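Local coordinates for periplasmic binding protein/LacI transcriptional regulator (Clostridium phytofermentans, PDB 3BRS), which probably binds a sugar in the cleft between its two lobes and delivers it for uptake, at residues Y7-P12 / I62-D67; S138-S143 / C170-D175; I164-Y169 / T186-I191; K219-D224 / I237-V242. All blocks are in the same frame, centred on the assembly; numbering follows the deposited sequence.

In the fold
Contact 1 comes first along the chain. It brings residues 62-67, just past helix 51-63, back to strand 7-11 at the N terminus, and so closes the first loops of the N-terminal sheet. The other three contacts lie in the second lobe. Contacts 2 and 3 cross, because 164-169 falls inside contact 2 and 186-191 lies beyond it. They touch through S138 and Y168-Y169, and both draw on helix 174-187. Contact 2 joins the loops after strands 133-138 and 164-169. Contact 3 closes the turn after helix 174-187. Contact 4 follows in series and pairs 219-224 with 237-242 in the same sheet as contact 3.

Contact 1: residues Y7-P12 / I62-D67; sequences YMICIP and IKRKPD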
# COMPACT_ATOMS: atom_id res chain seq x y z
N TYR A 7 7.04 -5.64 -24.73
CA TYR A 7 5.89 -4.79 -24.42
C TYR A 7 5.25 -5.23 -23.05
O TYR A 7 4.76 -6.35 -22.91
CB TYR A 7 4.89 -4.77 -25.61
CG TYR A 7 3.60 -4.00 -25.47
CD1 TYR A 7 2.40 -4.51 -26.12
CD2 TYR A 7 3.53 -2.78 -24.72
CE1 TYR A 7 1.17 -3.88 -25.98
CE2 TYR A 7 2.28 -2.09 -24.57
CZ TYR A 7 1.10 -2.66 -25.22
OH TYR A 7 -0.12 -2.02 -25.12
N MET A 8 5.30 -4.31 -22.08
CA MET A 8 4.85 -4.53 -20.69
C MET A 8 3.77 -3.51 -20.33
O MET A 8 3.83 -2.36 -20.73
CB MET A 8 6.00 -4.36 -19.69
CG MET A 8 7.24 -5.31 -19.87
SD MET A 8 8.20 -5.58 -18.32
CE MET A 8 9.46 -6.61 -19.05
N ILE A 9 2.72 -3.93 -19.65
CA ILE A 9 1.70 -2.91 -19.26
C ILE A 9 1.62 -2.93 -17.77
O ILE A 9 1.41 -4.00 -17.19
CB ILE A 9 0.33 -3.25 -19.90
CG1 ILE A 9 0.38 -3.03 -21.42
CG2 ILE A 9 -0.84 -2.37 -19.21
CD1 ILE A 9 -1.01 -3.57 -22.15
N CYS A 10 1.82 -1.76 -17.14
CA CYS A 10 1.73 -1.65 -15.67
C CYS A 10 0.33 -1.19 -15.23
O CYS A 10 -0.20 -0.21 -15.81
CB CYS A 10 2.80 -0.64 -15.17
SG CYS A 10 2.64 -0.56 -13.37
N ILE A 11 -0.27 -1.86 -14.24
CA ILE A 11 -1.64 -1.51 -13.82
C ILE A 11 -1.61 -1.25 -12.37
O ILE A 11 -1.78 -2.17 -11.59
CB ILE A 11 -2.70 -2.60 -14.14
CG1 ILE A 11 -2.59 -3.06 -15.60
CG2 ILE A 11 -4.13 -2.18 -13.70
CD1 ILE A 11 -3.61 -4.21 -15.97
N PRO A 12 -1.26 -0.02 -11.98
CA PRO A 12 -1.28 0.30 -10.53
C PRO A 12 -2.73 0.33 -9.98
O PRO A 12 -3.68 0.07 -10.72
CB PRO A 12 -0.63 1.66 -10.44
CG PRO A 12 -0.07 1.99 -11.86
CD PRO A 12 -0.87 1.12 -12.81
N ILE A 62 -4.96 -7.32 -21.62
CA ILE A 62 -4.84 -8.62 -22.28
C ILE A 62 -5.08 -8.51 -23.78
O ILE A 62 -4.32 -9.09 -24.53
CB ILE A 62 -5.84 -9.63 -21.71
CG1 ILE A 62 -5.49 -9.98 -20.24
CG2 ILE A 62 -5.93 -10.92 -22.65
CD1 ILE A 62 -6.67 -10.62 -19.55
N LYS A 63 -6.12 -7.79 -24.21
CA LYS A 63 -6.33 -7.54 -25.65
C LYS A 63 -5.28 -6.67 -26.34
O LYS A 63 -5.18 -6.69 -27.56
CB LYS A 63 -7.70 -6.94 -25.93
CG LYS A 63 -8.88 -7.67 -25.31
CD LYS A 63 -9.30 -8.87 -26.12
CE LYS A 63 -10.80 -9.24 -25.85
NZ LYS A 63 -11.40 -10.28 -26.80
N ARG A 64 -4.47 -5.94 -25.59
CA ARG A 64 -3.31 -5.28 -26.22
C ARG A 64 -2.13 -6.21 -26.51
O ARG A 64 -1.19 -5.80 -27.15
CB ARG A 64 -2.83 -4.09 -25.43
CG ARG A 64 -3.86 -2.96 -25.41
CD ARG A 64 -3.27 -1.69 -24.79
NE ARG A 64 -4.36 -0.77 -24.38
CZ ARG A 64 -4.13 0.42 -23.87
NH1 ARG A 64 -2.84 0.82 -23.69
NH2 ARG A 64 -5.17 1.19 -23.52
N LYS A 65 -2.17 -7.47 -26.06
CA LYS A 65 -1.09 -8.51 -26.38
C LYS A 65 0.31 -7.98 -25.93
O LYS A 65 1.29 -7.96 -26.64
CB LYS A 65 -1.17 -9.04 -27.82
CG LYS A 65 -2.62 -9.62 -28.13
CD LYS A 65 -2.76 -10.43 -29.37
CE LYS A 65 -4.03 -11.37 -29.33
NZ LYS A 65 -5.34 -10.71 -28.96
N PRO A 66 0.40 -7.58 -24.68
CA PRO A 66 1.74 -7.30 -24.07
C PRO A 66 2.46 -8.65 -23.73
O PRO A 66 1.84 -9.76 -23.80
CB PRO A 66 1.37 -6.58 -22.82
CG PRO A 66 -0.02 -7.40 -22.42
CD PRO A 66 -0.73 -7.54 -23.73
N ASP A 67 3.74 -8.60 -23.42
CA ASP A 67 4.48 -9.76 -22.99
C ASP A 67 4.27 -9.99 -21.49
O ASP A 67 4.31 -11.13 -20.98
CB ASP A 67 5.96 -9.48 -23.27
CG ASP A 67 6.30 -9.54 -24.75
OD1 ASP A 67 5.92 -10.53 -25.42
OD2 ASP A 67 6.89 -8.56 -25.22
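Y7 and D67 are joined by two hydrogen bonds. The backbone N of Y7 donates to OD2 of D67 at 3.0 Å, and the bond is close to straight. OD2 is met on its anti side, with the donor 22° out of the carboxylate plane. D67 N in turn donates to Y7 O almost in line with the carbonyl. That second bond is modelled very short, so its exact length is doubtful. Between them, D67 grips both backbone polar atoms of Y7.

The apolar contacts centre on P66. Y7 has CG anti to its backbone N (chi1 177°), and from there the ring runs beside the loop. P66 CB sits over one ring face, offset toward the rim, 4.2 Å from the ring centroid, in a CH-pi contact. I9 CD1 packs against P66 CB at 3.9 Å and against R64 CB at 3.8 Å.

At the ring edge, R64 O lies in the plane. Y7 OH comes to 3.2 Å from R64 CD, and the ring and guanidinium planes are nearly coplanar. The polar ends share a partner outside: Y7 OH hydrogen-bonds to E41, and R64 forms a salt bridge with it.

Strand 7-11 lies between 39-42 and 68-71 in the parallel sheet. The loop packed here ends the beta-alpha-beta crossover from 39-42 to 68-71, which passes strand 7-11, as in the Rossmann-like lobes of periplasmic sugar-binding proteins.

Contact 2: residues S138-S143 / C170-D175; sequences SFVKNS and CDSNYD
This is a buried contact between two loops, held mainly by backbone bonds. The loops follow the neighbouring parallel strands 133-138 and 164-169 of the second lobe, at the C-terminal ends of the strands. In periplasmic binding proteins these ends face the interdomain cleft, and here S172 OG hydrogen-bonds to E48 and the backbone of N142 bonds to Y76, both in the N-terminal lobe.

C170 N donates to S138 O at 2.9 Å and carries the strand pairing one step past the strands. D171 N to F139 O, also 2.9 Å, is a bent bond between the loops. In both, the donor lies above the carbonyl plane, most markedly for F139 O. The chain then turns through positive phi at D171 and S172.

The side chains fill in beside these bonds. S172 OG comes within 3.2 Å of F139 CB, a tight approach, and lies oblique to the ring. F139 CG is tucked between its own backbone N and carbonyl carbon (chi1 50°), and the ring leads away from the partner loop to pack on T145, A146 and R149 of helix 144-157. V140 CG2 meets D171 CA at 3.9 Å.

A type I turn from V140 to S143 leads into that helix. V140 O accepts from both S143 N and S143 OG, and S143 OG also caps the helix at A146 N. D171 OD2 forms a salt bridge with K176. The other oxygen, D171 OD1, accepts a bond from a water at 2.6 Å, and the same water accepts from K141 N at 3.0 Å.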
# COMPACT_ATOMS: atom_id res chain seq x y z
N SER A 138 -7.62 3.12 8.45
CA SER A 138 -7.23 2.27 7.34
C SER A 138 -7.74 2.84 6.03
O SER A 138 -8.39 3.90 5.97
CB SER A 138 -7.68 0.84 7.54
OG SER A 138 -6.90 0.02 6.66
N PHE A 139 -7.38 2.14 4.97
CA PHE A 139 -7.68 2.54 3.64
C PHE A 139 -8.71 1.55 3.00
O PHE A 139 -9.92 1.61 3.30
CB PHE A 139 -6.41 2.76 2.80
CG PHE A 139 -5.35 1.65 2.81
CD1 PHE A 139 -4.56 1.42 3.97
CD2 PHE A 139 -4.99 1.01 1.64
CE1 PHE A 139 -3.51 0.42 4.00
CE2 PHE A 139 -3.94 0.04 1.60
CZ PHE A 139 -3.15 -0.25 2.81
N VAL A 140 -8.25 0.57 2.20
CA VAL A 140 -9.25 -0.23 1.39
C VAL A 140 -9.24 -1.55 2.02
O VAL A 140 -8.29 -2.27 1.87
CB VAL A 140 -8.95 -0.38 -0.15
CG1 VAL A 140 -10.07 -1.32 -0.86
CG2 VAL A 140 -9.03 0.95 -0.77
N LYS A 141 -10.30 -1.84 2.78
CA LYS A 141 -10.37 -2.99 3.68
C LYS A 141 -10.02 -4.32 3.01
O LYS A 141 -9.45 -5.24 3.63
CB LYS A 141 -11.81 -3.13 4.27
CG LYS A 141 -11.92 -4.35 5.20
CD LYS A 141 -13.06 -4.26 6.13
CE LYS A 141 -12.98 -5.46 7.02
NZ LYS A 141 -13.41 -4.96 8.36
N ASN A 142 -10.38 -4.42 1.74
CA ASN A 142 -10.18 -5.68 1.06
C ASN A 142 -8.95 -5.79 0.27
O ASN A 142 -8.81 -6.80 -0.35
CB ASN A 142 -11.25 -5.89 0.06
CG ASN A 142 -12.17 -6.85 0.49
OD1 ASN A 142 -12.09 -8.03 0.08
ND2 ASN A 142 -13.07 -6.42 1.36
N SER A 143 -8.03 -4.80 0.30
CA SER A 143 -6.81 -4.97 -0.43
C SER A 143 -5.94 -5.70 0.46
O SER A 143 -6.02 -5.48 1.59
CB SER A 143 -6.10 -3.65 -0.68
OG SER A 143 -5.83 -3.12 0.54
N CYS A 170 -11.06 4.63 5.27
CA CYS A 170 -11.14 5.78 4.40
C CYS A 170 -11.12 5.49 2.96
O CYS A 170 -11.33 6.45 2.13
CB CYS A 170 -9.97 6.78 4.71
SG CYS A 170 -8.31 6.39 3.98
N ASP A 171 -10.88 4.24 2.58
CA ASP A 171 -10.74 3.83 1.13
C ASP A 171 -9.76 4.70 0.38
O ASP A 171 -9.96 4.96 -0.78
CB ASP A 171 -12.07 3.96 0.39
CG ASP A 171 -13.12 2.97 0.91
OD1 ASP A 171 -12.83 1.75 0.78
OD2 ASP A 171 -14.20 3.39 1.43
N SER A 172 -8.64 5.06 0.99
CA SER A 172 -7.61 5.87 0.28
C SER A 172 -8.16 7.14 -0.26
O SER A 172 -7.85 7.57 -1.36
CB SER A 172 -6.89 5.05 -0.82
OG SER A 172 -6.37 3.83 -0.19
N ASN A 173 -8.94 7.82 0.55
CA ASN A 173 -9.53 9.09 0.14
C ASN A 173 -9.18 10.11 1.25
O ASN A 173 -9.50 9.86 2.45
CB ASN A 173 -11.06 8.90 0.01
CG ASN A 173 -11.76 10.20 -0.33
OD1 ASN A 173 -12.06 10.98 0.56
ND2 ASN A 173 -11.98 10.45 -1.63
N TYR A 174 -8.48 11.17 0.92
CA TYR A 174 -8.05 12.11 1.98
C TYR A 174 -9.27 12.76 2.80
O TYR A 174 -9.27 12.92 4.03
CB TYR A 174 -7.23 13.27 1.43
CG TYR A 174 -5.89 12.99 0.83
CD1 TYR A 174 -4.82 12.66 1.62
CD2 TYR A 174 -5.68 13.12 -0.59
CE1 TYR A 174 -3.53 12.42 1.04
CE2 TYR A 174 -4.45 12.88 -1.17
CZ TYR A 174 -3.37 12.53 -0.34
OH TYR A 174 -2.17 12.26 -0.91
N ASP A 175 -10.35 13.09 2.13
CA ASP A 175 -11.42 13.69 2.95
C ASP A 175 -12.14 12.72 3.83
O ASP A 175 -12.64 13.16 4.87
CB ASP A 175 -12.45 14.38 2.12
CG ASP A 175 -11.89 15.49 1.28
OD1 ASP A 175 -10.94 16.22 1.68
OD2 ASP A 175 -12.46 15.62 0.21
O HOH W 1 -12.88 -0.29 2.36

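Contact 3: residues I164-Y169 / T186-I191; sequences IEAIYY and TKYPDI
E165, near the start of edge strand 164-169, faces Y188, the first residue past helix 174-187, with their CA atoms 7.5 Å apart. Y188 also begins a type I turn that ends at I191, closed by the bond from I191 N to Y188 O at 3.1 Å.

The Y188 ring lies between two side chains. K187 CG sits over the centre of one face, 3.7 Å above the plane. E165 CG comes over the opposite face, toward the rim, as a CH-pi contact. The modelled approach of E165 CG is shorter than carbons allow, so its detail is doubtful. The same doubt covers the E165 carboxylate, which as modelled lies almost parallel to the ring. A166 CB reaches Y188 CE2 at 3.9 Å, from an oblique direction. I191 CD1 touches E165 CB at 4.1 Å.

The polar end is awkward. E165 OE1 is modelled 2.8 Å from D190 OD1, two acceptors of like charge, and this close approach is doubtful too. D190 CG lies between its backbone N and carbonyl carbon (chi1 51°), which turns OD1 to E165. E165 OE2 has a long, weak ion pair with K133.

Strand 133-138 lies between 164-169 and 191-196 in the sheet. The contact thus joins the start of strand 164-169 to the turn before strand 191-196, two strands apart in the sheet, at the closing end of a beta-alpha-beta crossover.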
# COMPACT_ATOMS: atom_id res chain seq x y z
N ILE A 164 -7.12 -0.79 20.82
CA ILE A 164 -7.72 -0.23 19.62
C ILE A 164 -9.21 -0.02 19.84
O ILE A 164 -9.97 -0.99 20.06
CB ILE A 164 -7.54 -1.16 18.41
CG1 ILE A 164 -6.06 -1.46 18.22
CG2 ILE A 164 -8.22 -0.56 17.14
CD1 ILE A 164 -5.77 -2.35 16.98
N GLU A 165 -9.61 1.24 19.76
CA GLU A 165 -10.96 1.65 20.02
C GLU A 165 -11.84 1.39 18.84
O GLU A 165 -13.02 0.94 18.93
CB GLU A 165 -10.93 3.13 20.27
CG GLU A 165 -12.04 3.58 21.08
CD GLU A 165 -11.79 3.48 22.55
OE1 GLU A 165 -10.88 4.16 23.06
OE2 GLU A 165 -12.60 2.79 23.21
N ALA A 166 -11.27 1.70 17.70
CA ALA A 166 -11.99 1.61 16.47
C ALA A 166 -11.07 1.66 15.25
O ALA A 166 -9.96 2.30 15.26
CB ALA A 166 -13.06 2.70 16.39
N ILE A 167 -11.57 1.01 14.21
CA ILE A 167 -10.91 1.06 12.90
C ILE A 167 -11.80 1.61 11.85
O ILE A 167 -12.86 1.04 11.58
CB ILE A 167 -10.30 -0.27 12.39
CG1 ILE A 167 -9.53 -0.93 13.53
CG2 ILE A 167 -9.35 0.05 11.20
CD1 ILE A 167 -8.66 -2.10 13.21
N TYR A 168 -11.39 2.71 11.29
CA TYR A 168 -12.20 3.43 10.22
C TYR A 168 -11.52 3.21 8.87
O TYR A 168 -10.28 3.39 8.76
CB TYR A 168 -12.31 4.92 10.54
CG TYR A 168 -13.12 5.72 9.54
CD1 TYR A 168 -12.51 6.27 8.41
CD2 TYR A 168 -14.51 5.90 9.69
CE1 TYR A 168 -13.22 6.98 7.44
CE2 TYR A 168 -15.26 6.63 8.68
CZ TYR A 168 -14.61 7.15 7.56
OH TYR A 168 -15.32 7.91 6.54
N TYR A 169 -12.30 2.89 7.83
CA TYR A 169 -11.72 2.62 6.47
C TYR A 169 -12.07 3.80 5.59
O TYR A 169 -13.22 3.96 5.23
CB TYR A 169 -12.30 1.25 5.90
CG TYR A 169 -11.89 0.05 6.82
CD1 TYR A 169 -10.69 -0.69 6.60
CD2 TYR A 169 -12.68 -0.30 7.93
CE1 TYR A 169 -10.35 -1.74 7.46
CE2 TYR A 169 -12.32 -1.35 8.79
CZ TYR A 169 -11.13 -2.07 8.53
OH TYR A 169 -10.72 -3.12 9.38
N THR A 186 -13.94 12.56 18.29
CA THR A 186 -15.15 13.01 18.96
C THR A 186 -15.76 11.95 19.87
O THR A 186 -16.23 12.25 20.98
CB THR A 186 -16.15 13.50 17.96
OG1 THR A 186 -15.55 14.60 17.28
CG2 THR A 186 -17.38 14.05 18.70
N LYS A 187 -15.78 10.72 19.39
CA LYS A 187 -16.49 9.66 20.08
C LYS A 187 -15.66 8.98 21.13
O LYS A 187 -16.18 8.42 22.09
CB LYS A 187 -17.01 8.64 19.06
CG LYS A 187 -17.76 7.51 19.69
CD LYS A 187 -18.65 6.81 18.65
CE LYS A 187 -19.46 5.70 19.31
NZ LYS A 187 -20.68 5.43 18.50
N TYR A 188 -14.34 9.01 20.97
CA TYR A 188 -13.47 8.42 21.95
C TYR A 188 -12.41 9.44 22.38
O TYR A 188 -11.29 9.48 21.82
CB TYR A 188 -12.85 7.09 21.45
CG TYR A 188 -13.83 6.16 20.72
CD1 TYR A 188 -14.63 5.28 21.43
CD2 TYR A 188 -13.93 6.13 19.34
CE1 TYR A 188 -15.53 4.42 20.80
CE2 TYR A 188 -14.83 5.32 18.71
CZ TYR A 188 -15.63 4.46 19.46
OH TYR A 188 -16.56 3.58 18.90
N PRO A 189 -12.75 10.27 23.39
CA PRO A 189 -11.79 11.23 23.97
C PRO A 189 -10.61 10.57 24.69
O PRO A 189 -9.59 11.23 24.99
CB PRO A 189 -12.65 12.07 24.94
CG PRO A 189 -13.84 11.15 25.29
CD PRO A 189 -14.09 10.37 24.00
N ASP A 190 -10.73 9.27 24.97
CA ASP A 190 -9.57 8.53 25.46
C ASP A 190 -8.50 8.15 24.44
O ASP A 190 -7.45 7.65 24.84
CB ASP A 190 -9.97 7.30 26.30
CG ASP A 190 -10.97 6.40 25.63
OD1 ASP A 190 -11.32 6.56 24.43
OD2 ASP A 190 -11.41 5.50 26.34
N ILE A 191 -8.69 8.41 23.15
CA ILE A 191 -7.64 8.08 22.16
C ILE A 191 -6.45 9.08 22.28
O ILE A 191 -6.61 10.27 22.19
CB ILE A 191 -8.22 8.07 20.73
CG1 ILE A 191 -9.09 6.81 20.45
CG2 ILE A 191 -7.16 8.30 19.71
CD1 ILE A 191 -10.01 6.95 19.24

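Contact 4: residues K219-D224 / I237-V242; sequences KLVCID and IFEAMV
F238, L220 and C222 form the apolar centre. The L220 and F238 side chains lie alongside each other, heading in one direction; they pack closely, but their exact spacing is doubtful. C222 SG lies oblique to the ring, 4.1 Å from its centroid, in a sulfur-aromatic contact, and also meets M241 CB at 3.8 Å. A C222 chi1 of 55° places SG beside the F238 ring. Helix 199-211 covers this side, through A202 and A206. On the other sheet face, V221 packs on A240 and I223 on V242, with I120 of helix 113-127 against V221 and V242.

Strands 219-224 and 240-243 are parallel neighbours in the mixed sheet of the second lobe; I237 to E239 lead into the second. Strand 275-278 runs antiparallel beyond it. C222 bonds both ways, from its N to A240 O and from its O to V242 N. D224 N then donates to V242 O at 2.7 Å. At the other end, E239 N reaches L220 O at 2.7 Å, while A240 N is buried without a partner.

The E239 side chain, bent at chi2, runs alongside V221 and brings OE1 to V221 CG1. This OE1 is likewise buried and unpartnered. K219 CG lies 4.0 Å from E239 CG. A water accepts from L220 N at 3.0 Å and donates weakly to I237 O.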
# COMPACT_ATOMS: atom_id res chain seq x y z
N LYS A 219 -1.00 11.84 19.55
CA LYS A 219 0.09 11.47 18.66
C LYS A 219 -0.34 10.50 17.53
O LYS A 219 -1.27 9.70 17.66
CB LYS A 219 1.19 10.85 19.48
CG LYS A 219 1.98 11.88 20.36
CD LYS A 219 2.79 11.06 21.37
CE LYS A 219 3.45 11.86 22.46
NZ LYS A 219 3.37 11.08 23.74
N LEU A 220 0.41 10.61 16.44
CA LEU A 220 0.14 10.01 15.18
C LEU A 220 1.37 9.25 14.74
O LEU A 220 2.54 9.71 14.81
CB LEU A 220 -0.29 11.08 14.16
CG LEU A 220 -0.52 10.72 12.68
CD1 LEU A 220 -1.65 9.66 12.46
CD2 LEU A 220 -0.83 11.95 11.87
N VAL A 221 1.11 8.02 14.34
CA VAL A 221 2.12 7.16 13.76
C VAL A 221 1.48 6.59 12.50
O VAL A 221 0.23 6.54 12.38
CB VAL A 221 2.48 5.98 14.75
CG1 VAL A 221 3.15 6.52 16.01
CG2 VAL A 221 1.28 5.22 15.16
N CYS A 222 2.32 6.20 11.53
CA CYS A 222 1.77 5.69 10.24
C CYS A 222 2.78 4.84 9.51
O CYS A 222 4.00 4.93 9.73
CB CYS A 222 1.35 6.84 9.28
SG CYS A 222 2.80 7.99 9.00
N ILE A 223 2.23 4.07 8.60
CA ILE A 223 2.93 3.50 7.44
C ILE A 223 2.72 4.47 6.25
O ILE A 223 1.58 4.85 5.93
CB ILE A 223 2.43 2.10 7.08
CG1 ILE A 223 2.58 1.16 8.29
CG2 ILE A 223 3.18 1.58 5.85
CD1 ILE A 223 1.73 -0.18 8.19
N ASP A 224 3.84 4.88 5.63
CA ASP A 224 3.84 5.96 4.68
C ASP A 224 4.55 5.65 3.39
O ASP A 224 5.39 4.71 3.29
CB ASP A 224 4.41 7.22 5.36
CG ASP A 224 4.36 8.46 4.47
OD1 ASP A 224 3.29 8.70 3.85
OD2 ASP A 224 5.40 9.19 4.43
N ILE A 237 5.06 16.28 13.69
CA ILE A 237 3.83 15.88 14.43
C ILE A 237 3.22 14.51 13.87
O ILE A 237 2.04 14.15 14.07
CB ILE A 237 2.89 17.10 14.76
CG1 ILE A 237 3.40 17.80 16.04
CG2 ILE A 237 1.40 16.69 14.90
CD1 ILE A 237 4.65 18.79 15.86
N PHE A 238 4.07 13.79 13.14
CA PHE A 238 4.09 12.34 13.18
C PHE A 238 5.07 12.04 14.29
O PHE A 238 6.05 12.79 14.46
CB PHE A 238 4.62 11.81 11.87
CG PHE A 238 3.61 11.89 10.76
CD1 PHE A 238 3.80 12.77 9.70
CD2 PHE A 238 2.44 11.14 10.81
CE1 PHE A 238 2.84 12.86 8.66
CE2 PHE A 238 1.47 11.23 9.80
CZ PHE A 238 1.65 12.08 8.72
N GLU A 239 4.87 10.99 15.07
CA GLU A 239 6.08 10.63 15.77
C GLU A 239 6.82 9.27 15.50
O GLU A 239 7.92 9.03 15.99
CB GLU A 239 6.17 11.23 17.14
CG GLU A 239 5.05 10.92 18.01
CD GLU A 239 5.10 9.49 18.33
OE1 GLU A 239 4.18 8.77 17.87
OE2 GLU A 239 6.05 9.07 19.04
N ALA A 240 6.26 8.44 14.65
CA ALA A 240 7.05 7.45 13.99
C ALA A 240 6.45 7.20 12.65
O ALA A 240 5.23 7.33 12.47
CB ALA A 240 7.12 6.18 14.80
N MET A 241 7.27 6.82 11.67
CA MET A 241 6.70 6.35 10.41
C MET A 241 7.54 5.22 9.80
O MET A 241 8.84 5.26 9.88
CB MET A 241 6.53 7.47 9.39
CG MET A 241 7.77 8.24 8.89
SD MET A 241 7.45 9.52 7.57
CE MET A 241 6.15 10.46 8.36
N VAL A 242 6.81 4.20 9.26
CA VAL A 242 7.39 3.15 8.45
C VAL A 242 7.33 3.68 6.97
O VAL A 242 6.30 4.14 6.48
CB VAL A 242 6.73 1.77 8.62
CG1 VAL A 242 7.51 0.74 7.78
CG2 VAL A 242 6.75 1.29 10.11
O HOH W 2 2.29 12.94 16.53